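Local coordinates for protein acetyltransferase, GNAT family (Bacillus anthracis str. Sterne, PDB 3FBU) that probably transfers an acetyl group from acetyl-coenzyme A to an acceptor substrate, and binds coenzyme A in the cleft of a GNAT fold, at residues D29-K32 and Y33-E36; P92-N96 and K97-S101; P126-T129 and P130-R133. All blocks are in the same frame, centred on the assembly; numbering follows the deposited sequence.

Contact 1 (D29-K32 and Y33-E36); sequences DVMK and YIPE
Two overlapping type I beta turns, Asp29 to Lys32 and Met31 to Ile34, coil the loop between helix 18-25 and helix 41-50, and the side chains of Met31 and Ile34 meet across the second of them. That turn is closed by Ile34 N, which donates to Met31 O at 3.1 Å with an N-H...O angle of 152°. The closure brings the thioether of Met31 against the branched chain of Ile34, with SD of Met31 3.7 Å from CG1 of Ile34. Met31 is bent at both chi2 (-69°) and chi3 (-87°), which folds the chain back so that its methyl CE also lies beside Ile34 CG2. A flexible thioether suits this place because it can follow the shape of its neighbour, and Met31 also packs on Phe39. The aliphatic part of Lys32 covers one face of the Tyr33 ring: CG sits over the centre, 3.7 Å from the centroid, in a CH-pi contact. Lysine fits here because it offers a long methylene chain to the ring while its charged end leads away at the exposed surface. One water ties the two turns together, donating to Val30 O (2.7 Å) and accepting from Tyr33 N (2.9 Å), so these polar backbone atoms are paired without a direct bond. Asp29 reaches Lys16 of the second subunit in a salt bridge. Val30 belongs to the coenzyme A pocket and the Tyr33 side chain approaches the cofactor, making these overlapping type I turns part of the loop that borders the GNAT acetyl-CoA cleft.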
# COMPACT_ATOMS: atom_id res chain seq x y z
N ASP A 29 -3.89 -7.89 -10.18
CA ASP A 29 -3.57 -6.78 -9.31
C ASP A 29 -2.39 -6.00 -9.86
O ASP A 29 -2.42 -4.77 -9.87
CB ASP A 29 -3.27 -7.26 -7.89
CG ASP A 29 -4.52 -7.75 -7.17
OD1 ASP A 29 -5.64 -7.23 -7.48
OD2 ASP A 29 -4.39 -8.65 -6.29
N VAL A 30 -1.37 -6.70 -10.37
CA VAL A 30 -0.21 -6.02 -10.97
C VAL A 30 -0.60 -5.16 -12.16
O VAL A 30 -0.12 -4.04 -12.30
CB VAL A 30 0.89 -7.02 -11.40
CG1 VAL A 30 2.00 -6.30 -12.22
CG2 VAL A 30 1.45 -7.73 -10.18
N MET A 31 -1.47 -5.67 -13.02
CA MET A 31 -1.79 -5.04 -14.31
C MET A 31 -3.06 -4.16 -14.28
O MET A 31 -3.51 -3.70 -15.31
CB MET A 31 -1.86 -6.11 -15.41
CG MET A 31 -0.60 -6.98 -15.49
SD MET A 31 0.89 -6.10 -16.09
CE MET A 31 0.73 -6.28 -17.85
N LYS A 32 -3.58 -3.91 -13.08
CA LYS A 32 -4.76 -3.03 -12.86
C LYS A 32 -4.67 -1.69 -13.61
O LYS A 32 -5.64 -1.28 -14.26
CB LYS A 32 -4.91 -2.79 -11.35
CG LYS A 32 -5.71 -1.56 -10.92
CD LYS A 32 -7.15 -1.86 -10.66
CE LYS A 32 -7.88 -0.64 -10.09
NZ LYS A 32 -9.35 -0.87 -10.12
N TYR A 33 -3.53 -1.02 -13.54
CA TYR A 33 -3.37 0.29 -14.19
C TYR A 33 -2.67 0.24 -15.50
O TYR A 33 -2.37 1.24 -16.06
CB TYR A 33 -2.65 1.27 -13.28
CG TYR A 33 -3.36 1.54 -12.02
CD1 TYR A 33 -4.49 2.34 -12.00
CD2 TYR A 33 -2.94 1.00 -10.84
CE1 TYR A 33 -5.14 2.58 -10.84
CE2 TYR A 33 -3.58 1.25 -9.70
CZ TYR A 33 -4.69 2.03 -9.71
OH TYR A 33 -5.32 2.26 -8.56
N ILE A 34 -2.38 -0.94 -15.98
CA ILE A 34 -1.71 -1.08 -17.23
C ILE A 34 -2.82 -1.18 -18.26
O ILE A 34 -3.75 -1.90 -18.08
CB ILE A 34 -0.88 -2.36 -17.30
CG1 ILE A 34 0.17 -2.48 -16.21
CG2 ILE A 34 -0.25 -2.50 -18.61
CD1 ILE A 34 0.86 -1.31 -15.84
N PRO A 35 -2.74 -0.39 -19.31
CA PRO A 35 -3.82 -0.38 -20.29
C PRO A 35 -4.23 -1.80 -20.75
O PRO A 35 -5.38 -2.10 -20.68
CB PRO A 35 -3.24 0.46 -21.43
CG PRO A 35 -2.26 1.32 -20.80
CD PRO A 35 -1.65 0.52 -19.70
N GLU A 36 -3.30 -2.65 -21.15
CA GLU A 36 -3.67 -4.02 -21.61
C GLU A 36 -4.47 -4.86 -20.58
O GLU A 36 -5.30 -5.72 -20.95
CB GLU A 36 -2.42 -4.80 -22.06
CG GLU A 36 -2.30 -4.97 -23.59
CD GLU A 36 -0.87 -5.27 -24.06
OE1 GLU A 36 0.06 -4.58 -23.57
OE2 GLU A 36 -0.69 -6.16 -24.94
O HOH W 1 -1.07 -1.55 -12.07

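Contact 2 (P92-N96 and K97-S101); sequences PKYFN and KGYAS. With COA (coenzyme A), chain C.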
# COMPACT_ATOMS: atom_id res chain seq x y z
N PRO A 92 5.09 -8.70 -7.40
CA PRO A 92 4.64 -8.41 -6.02
C PRO A 92 5.42 -9.15 -4.93
O PRO A 92 5.48 -8.66 -3.81
CB PRO A 92 3.19 -8.88 -6.00
CG PRO A 92 2.79 -9.19 -7.37
CD PRO A 92 4.01 -9.18 -8.27
N LYS A 93 6.03 -10.29 -5.26
CA LYS A 93 6.91 -10.95 -4.27
C LYS A 93 8.02 -10.04 -3.81
O LYS A 93 8.59 -10.25 -2.73
CB LYS A 93 7.54 -12.21 -4.82
CG LYS A 93 6.57 -13.29 -5.08
CD LYS A 93 7.25 -14.42 -5.81
CE LYS A 93 6.26 -15.48 -6.24
NZ LYS A 93 5.49 -16.04 -5.08
N TYR A 94 8.37 -9.05 -4.62
CA TYR A 94 9.53 -8.21 -4.33
C TYR A 94 9.21 -6.74 -4.07
O TYR A 94 10.10 -5.91 -4.03
CB TYR A 94 10.56 -8.37 -5.46
CG TYR A 94 10.95 -9.81 -5.64
CD1 TYR A 94 11.96 -10.38 -4.85
CD2 TYR A 94 10.29 -10.63 -6.55
CE1 TYR A 94 12.31 -11.71 -4.99
CE2 TYR A 94 10.63 -11.98 -6.68
CZ TYR A 94 11.64 -12.50 -5.89
OH TYR A 94 12.00 -13.82 -6.02
N PHE A 95 7.93 -6.43 -3.86
CA PHE A 95 7.51 -5.07 -3.56
C PHE A 95 8.05 -4.54 -2.22
O PHE A 95 8.37 -5.32 -1.29
CB PHE A 95 5.97 -4.97 -3.48
CG PHE A 95 5.25 -5.04 -4.80
CD1 PHE A 95 5.93 -5.04 -6.01
CD2 PHE A 95 3.86 -5.06 -4.82
CE1 PHE A 95 5.23 -5.08 -7.21
CE2 PHE A 95 3.17 -5.10 -6.03
CZ PHE A 95 3.87 -5.12 -7.23
N ASN A 96 8.13 -3.22 -2.15
CA ASN A 96 8.40 -2.51 -0.91
C ASN A 96 9.75 -2.84 -0.31
O ASN A 96 9.93 -2.79 0.91
CB ASN A 96 7.26 -2.77 0.08
CG ASN A 96 5.92 -2.32 -0.47
OD1 ASN A 96 5.81 -1.21 -0.98
ND2 ASN A 96 4.92 -3.17 -0.38
N LYS A 97 10.71 -3.17 -1.18
CA LYS A 97 12.11 -3.30 -0.81
C LYS A 97 12.98 -2.24 -1.49
O LYS A 97 14.18 -2.20 -1.29
CB LYS A 97 12.60 -4.70 -1.15
CG LYS A 97 11.78 -5.83 -0.51
CD LYS A 97 12.08 -7.17 -1.22
CE LYS A 97 11.17 -8.31 -0.70
NZ LYS A 97 11.33 -8.47 0.80
N GLY A 98 12.37 -1.33 -2.25
CA GLY A 98 13.16 -0.29 -2.89
C GLY A 98 13.72 -0.63 -4.25
O GLY A 98 14.51 0.13 -4.80
N TYR A 99 13.32 -1.76 -4.80
CA TYR A 99 13.87 -2.20 -6.07
C TYR A 99 13.46 -1.27 -7.23
O TYR A 99 14.31 -0.94 -8.05
CB TYR A 99 13.47 -3.63 -6.39
CG TYR A 99 14.11 -4.66 -5.45
CD1 TYR A 99 15.41 -4.52 -4.99
CD2 TYR A 99 13.41 -5.79 -5.07
CE1 TYR A 99 15.98 -5.48 -4.16
CE2 TYR A 99 13.97 -6.75 -4.26
CZ TYR A 99 15.25 -6.59 -3.80
OH TYR A 99 15.80 -7.54 -2.97
N ALA A 100 12.18 -0.93 -7.31
CA ALA A 100 11.72 -0.07 -8.42
C ALA A 100 12.45 1.25 -8.35
O ALA A 100 12.94 1.74 -9.36
CB ALA A 100 10.21 0.12 -8.43
N SER A 101 12.53 1.84 -7.16
CA SER A 101 13.18 3.15 -7.05
C SER A 101 14.66 3.08 -7.37
O SER A 101 15.19 3.96 -8.05
CB SER A 101 12.97 3.77 -5.66
OG SER A 101 11.57 3.80 -5.36
N1A COA C . 0.18 3.35 0.12
C2A COA C . 1.15 4.29 0.32
N3A COA C . 2.46 4.02 0.00
C4A COA C . 2.76 2.80 -0.52
C5A COA C . 1.79 1.84 -0.74
C6A COA C . 0.46 2.13 -0.42
N6A COA C . -0.51 1.24 -0.64
N7A COA C . 2.39 0.76 -1.26
C8A COA C . 3.71 1.00 -1.37
N9A COA C . 3.95 2.27 -0.91
C1B COA C . 5.20 3.04 -0.96
C2B COA C . 6.37 2.36 -0.25
O2B COA C . 6.35 2.59 1.16
C3B COA C . 7.52 3.03 -0.96
O3B COA C . 7.79 4.31 -0.40
P3B COA C . 8.86 4.56 0.79
O7A COA C . 9.15 6.02 0.93
O8A COA C . 8.29 3.97 2.05
O9A COA C . 10.12 3.83 0.38
C4B COA C . 7.01 3.20 -2.40
O4B COA C . 5.61 3.23 -2.31
C5B COA C . 7.42 2.06 -3.32
O5B COA C . 8.82 2.17 -3.52
P1A COA C . 9.67 0.91 -4.03
O1A COA C . 9.85 -0.06 -2.88
O2A COA C . 10.94 1.38 -4.61
O3A COA C . 8.72 0.33 -5.19
P2A COA C . 8.44 -1.23 -5.51
O4A COA C . 9.75 -1.94 -5.70
O5A COA C . 7.53 -1.79 -4.41
O6A COA C . 7.62 -1.09 -6.89
CBP COA C . 5.81 -0.46 -8.32
CCP COA C . 6.67 -0.06 -7.13
CDP COA C . 6.80 -0.78 -9.46
CEP COA C . 4.94 0.77 -8.59
CAP COA C . 4.95 -1.70 -7.96
OAP COA C . 3.99 -1.38 -6.96
C9P COA C . 4.18 -2.24 -9.12
O9P COA C . 4.81 -3.03 -10.05
N8P COA C . 2.90 -1.89 -9.30
C7P COA C . 2.07 -2.53 -10.32
C6P COA C . 2.38 -2.05 -11.73
C5P COA C . 2.13 -0.56 -11.89
O5P COA C . 1.05 -0.01 -11.56
N4P COA C . 3.12 0.12 -12.43
C3P COA C . 3.09 1.58 -12.53
C2P COA C . 2.30 2.11 -13.71
S1P COA C . 2.50 3.92 -13.85
O HOH W 2 11.01 -3.49 -4.10
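The backbone runs from a short 3-10 turn at Pro92-Lys93 through Asn96, with both phi and psi positive, to Gly98 at the N-cap of helix 99-114, and it bends round the pyrophosphate of coenzyme A. Across the bend, CB of Tyr94 lies in plane at the edge of the Tyr99 ring, 3.9 Å from CD2. The Lys97 chain, extended until it bends at chi4, runs back along the Tyr94 backbone, with CD 3.7 Å from Tyr94 O; its long methylenes suit this exposed strip. Phe95 is held between two surfaces: CA of Pro92 sits over the centre of one ring face, and the pantetheine arm covers the opposite face, with CAP of coenzyme A 3.5 Å from Phe95 CE1. A flat, apolar ring suits a place between the Pro92 backbone and the pantetheine arm. In this loop the pyrophosphate is held mainly by main-chain N-H groups. Asn96 N donates to O5A of coenzyme A almost straight (2.7 Å, 171°). Gly98 N donates to O1A of the cofactor. Ala100 N donates to its O4A. Ser101 binds O2A twice, through its N and through its hydroxyl: with OG beside its own backbone N (chi1 -54°), the side chain bonds O2A at 2.6 Å. Gly98, at phi 88°, adopts a conformation in which a beta carbon would jam against the preceding carbonyl oxygen. A water with four partners gathers the bend, accepting from Lys97 N and Tyr99 N and donating to Tyr94 O and to O4A of coenzyme A (2.6 Å). The start of the helix, with its dipole, would be expected to stabilise the phosphate charge. Such a glycine-containing loop leading into a helix N-terminus is the pyrophosphate-binding signature of the GNAT fold.

Contact 3 (P126-T129 and P130-R133); sequences PENT and PSYR. With COA (coenzyme A), chain C.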
# COMPACT_ATOMS: atom_id res chain seq x y z
N PRO A 126 -3.77 8.82 -9.96
CA PRO A 126 -3.61 9.30 -8.57
C PRO A 126 -3.86 8.23 -7.52
O PRO A 126 -3.29 8.29 -6.44
CB PRO A 126 -4.64 10.43 -8.46
CG PRO A 126 -4.76 10.93 -9.89
CD PRO A 126 -4.76 9.65 -10.69
N GLU A 127 -4.66 7.23 -7.88
CA GLU A 127 -4.97 6.10 -7.02
C GLU A 127 -3.77 5.15 -6.87
O GLU A 127 -3.74 4.32 -5.96
CB GLU A 127 -6.16 5.33 -7.61
CG GLU A 127 -7.50 6.09 -7.64
CD GLU A 127 -7.62 7.12 -8.78
OE1 GLU A 127 -6.82 7.08 -9.76
OE2 GLU A 127 -8.55 7.97 -8.69
N ASN A 128 -2.78 5.27 -7.77
CA ASN A 128 -1.66 4.35 -7.81
C ASN A 128 -0.51 4.85 -6.95
O ASN A 128 0.54 5.27 -7.45
CB ASN A 128 -1.21 4.09 -9.28
CG ASN A 128 -0.30 2.87 -9.41
OD1 ASN A 128 0.12 2.29 -8.41
ND2 ASN A 128 0.02 2.49 -10.64
N THR A 129 -0.73 4.79 -5.64
CA THR A 129 0.16 5.43 -4.68
C THR A 129 1.61 4.98 -4.78
O THR A 129 2.50 5.82 -4.78
CB THR A 129 -0.33 5.23 -3.22
OG1 THR A 129 -1.74 5.37 -3.17
CG2 THR A 129 0.34 6.25 -2.34
N PRO A 130 1.86 3.67 -4.88
CA PRO A 130 3.28 3.30 -4.94
C PRO A 130 4.00 3.82 -6.17
O PRO A 130 5.19 4.08 -6.11
CB PRO A 130 3.27 1.77 -4.96
CG PRO A 130 1.93 1.36 -4.96
CD PRO A 130 0.99 2.49 -4.93
N SER A 131 3.27 3.97 -7.28
CA SER A 131 3.88 4.45 -8.51
C SER A 131 4.33 5.90 -8.37
O SER A 131 5.48 6.23 -8.66
CB SER A 131 2.95 4.30 -9.71
OG SER A 131 3.70 4.45 -10.91
N TYR A 132 3.45 6.79 -7.89
CA TYR A 132 3.90 8.17 -7.76
C TYR A 132 4.88 8.35 -6.62
O TYR A 132 5.71 9.25 -6.68
CB TYR A 132 2.77 9.19 -7.80
CG TYR A 132 1.91 9.28 -6.58
CD1 TYR A 132 2.37 9.93 -5.45
CD2 TYR A 132 0.61 8.78 -6.58
CE1 TYR A 132 1.57 10.06 -4.33
CE2 TYR A 132 -0.19 8.90 -5.46
CZ TYR A 132 0.31 9.55 -4.34
OH TYR A 132 -0.45 9.68 -3.19
N ARG A 133 4.88 7.43 -5.64
CA ARG A 133 5.93 7.47 -4.63
C ARG A 133 7.30 7.15 -5.21
O ARG A 133 8.27 7.79 -4.85
CB ARG A 133 5.59 6.60 -3.42
CG ARG A 133 4.62 7.29 -2.47
CD ARG A 133 5.27 8.52 -1.80
NE ARG A 133 6.50 8.18 -1.08
CZ ARG A 133 7.59 8.93 -0.96
NH1 ARG A 133 7.71 10.10 -1.57
NH2 ARG A 133 8.62 8.49 -0.25
N1A COA C . 0.18 3.35 0.12
C2A COA C . 1.15 4.29 0.32
N3A COA C . 2.46 4.02 0.00
C4A COA C . 2.76 2.80 -0.52
C5A COA C . 1.79 1.84 -0.74
C6A COA C . 0.46 2.13 -0.42
N6A COA C . -0.51 1.24 -0.64
N7A COA C . 2.39 0.76 -1.26
C8A COA C . 3.71 1.00 -1.37
N9A COA C . 3.95 2.27 -0.91
C1B COA C . 5.20 3.04 -0.96
C2B COA C . 6.37 2.36 -0.25
O2B COA C . 6.35 2.59 1.16
C3B COA C . 7.52 3.03 -0.96
O3B COA C . 7.79 4.31 -0.40
P3B COA C . 8.86 4.56 0.79
O7A COA C . 9.15 6.02 0.93
O8A COA C . 8.29 3.97 2.05
O9A COA C . 10.12 3.83 0.38
C4B COA C . 7.01 3.20 -2.40
O4B COA C . 5.61 3.23 -2.31
C5B COA C . 7.42 2.06 -3.32
O5B COA C . 8.82 2.17 -3.52
P1A COA C . 9.67 0.91 -4.03
O1A COA C . 9.85 -0.06 -2.88
O2A COA C . 10.94 1.38 -4.61
O3A COA C . 8.72 0.33 -5.19
P2A COA C . 8.44 -1.23 -5.51
O4A COA C . 9.75 -1.94 -5.70
O5A COA C . 7.53 -1.79 -4.41
O6A COA C . 7.62 -1.09 -6.89
CBP COA C . 5.81 -0.46 -8.32
CCP COA C . 6.67 -0.06 -7.13
CDP COA C . 6.80 -0.78 -9.46
CEP COA C . 4.94 0.77 -8.59
CAP COA C . 4.95 -1.70 -7.96
OAP COA C . 3.99 -1.38 -6.96
C9P COA C . 4.18 -2.24 -9.12
O9P COA C . 4.81 -3.03 -10.05
N8P COA C . 2.90 -1.89 -9.30
C7P COA C . 2.07 -2.53 -10.32
C6P COA C . 2.38 -2.05 -11.73
C5P COA C . 2.13 -0.56 -11.89
O5P COA C . 1.05 -0.01 -11.56
N4P COA C . 3.12 0.12 -12.43
C3P COA C . 3.09 1.58 -12.53
C2P COA C . 2.30 2.11 -13.71
S1P COA C . 2.50 3.92 -13.85
O HOH W 3 -3.16 7.77 -3.95
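Pro130 opens the second segment in the first turn of helix 129-137, two residues after the N-cap Asn128, where a residue without an N-H costs no helical bond; its ring crosses the Asn128 side chain at about a right angle, with CD 3.6 Å from Asn128 OD1. Ser131 places CB 3.6 Å from Asn128 CG. Asn128 O receives two weak N-H bonds, from Ser131 and Tyr132. With CG anti to its backbone N (chi1 -165°), Asn128 turns its amide to the cofactor, and ND2 donates to O5P at 2.9 Å. Ser131 OG lies near the coenzyme A sulfur and is hydrogen-bonded to Trp88 NE1. Tyr132, whose CG sits between its N and carbonyl carbon (chi1 74°), folds back beside Thr129: Thr129 O faces the ring centre, while CG2 lies 3.6 Å from the hydroxyl OH. Water links Pro126 O to Thr129 OG1. Arg133 N closes the turn on Thr129 O at 3.0 Å, and NH2 meets O7A of the cofactor's 3'-phosphate at 2.8 Å, in the guanidinium plane. NH1 forms a salt bridge with Glu136. Ser131 and Tyr132 touch Cys124 of strand 119-124, while Pro126 and Tyr132 touch strand 155-165.

Overall arrangement
Along the chain the three contacts come in series, all within the GNAT domain, and their centres stand 13 to 17 Å apart around one coenzyme A. Contact 1 lies in the loop between helix 18-25 and helix 41-50; contact 2 follows strand 83-90 and enters helix 99-114; contact 3 follows strand 119-124 and enters helix 129-137. Strands 83-90 and 119-124 are parallel neighbours in the mixed sheet. Contact 1 touches both others, through Val30 on Pro92 and through Tyr33 on Asn128 and Glu127, whereas contacts 2 and 3 do not touch and are bridged by the cofactor, consistent with a shared acetyl-CoA site.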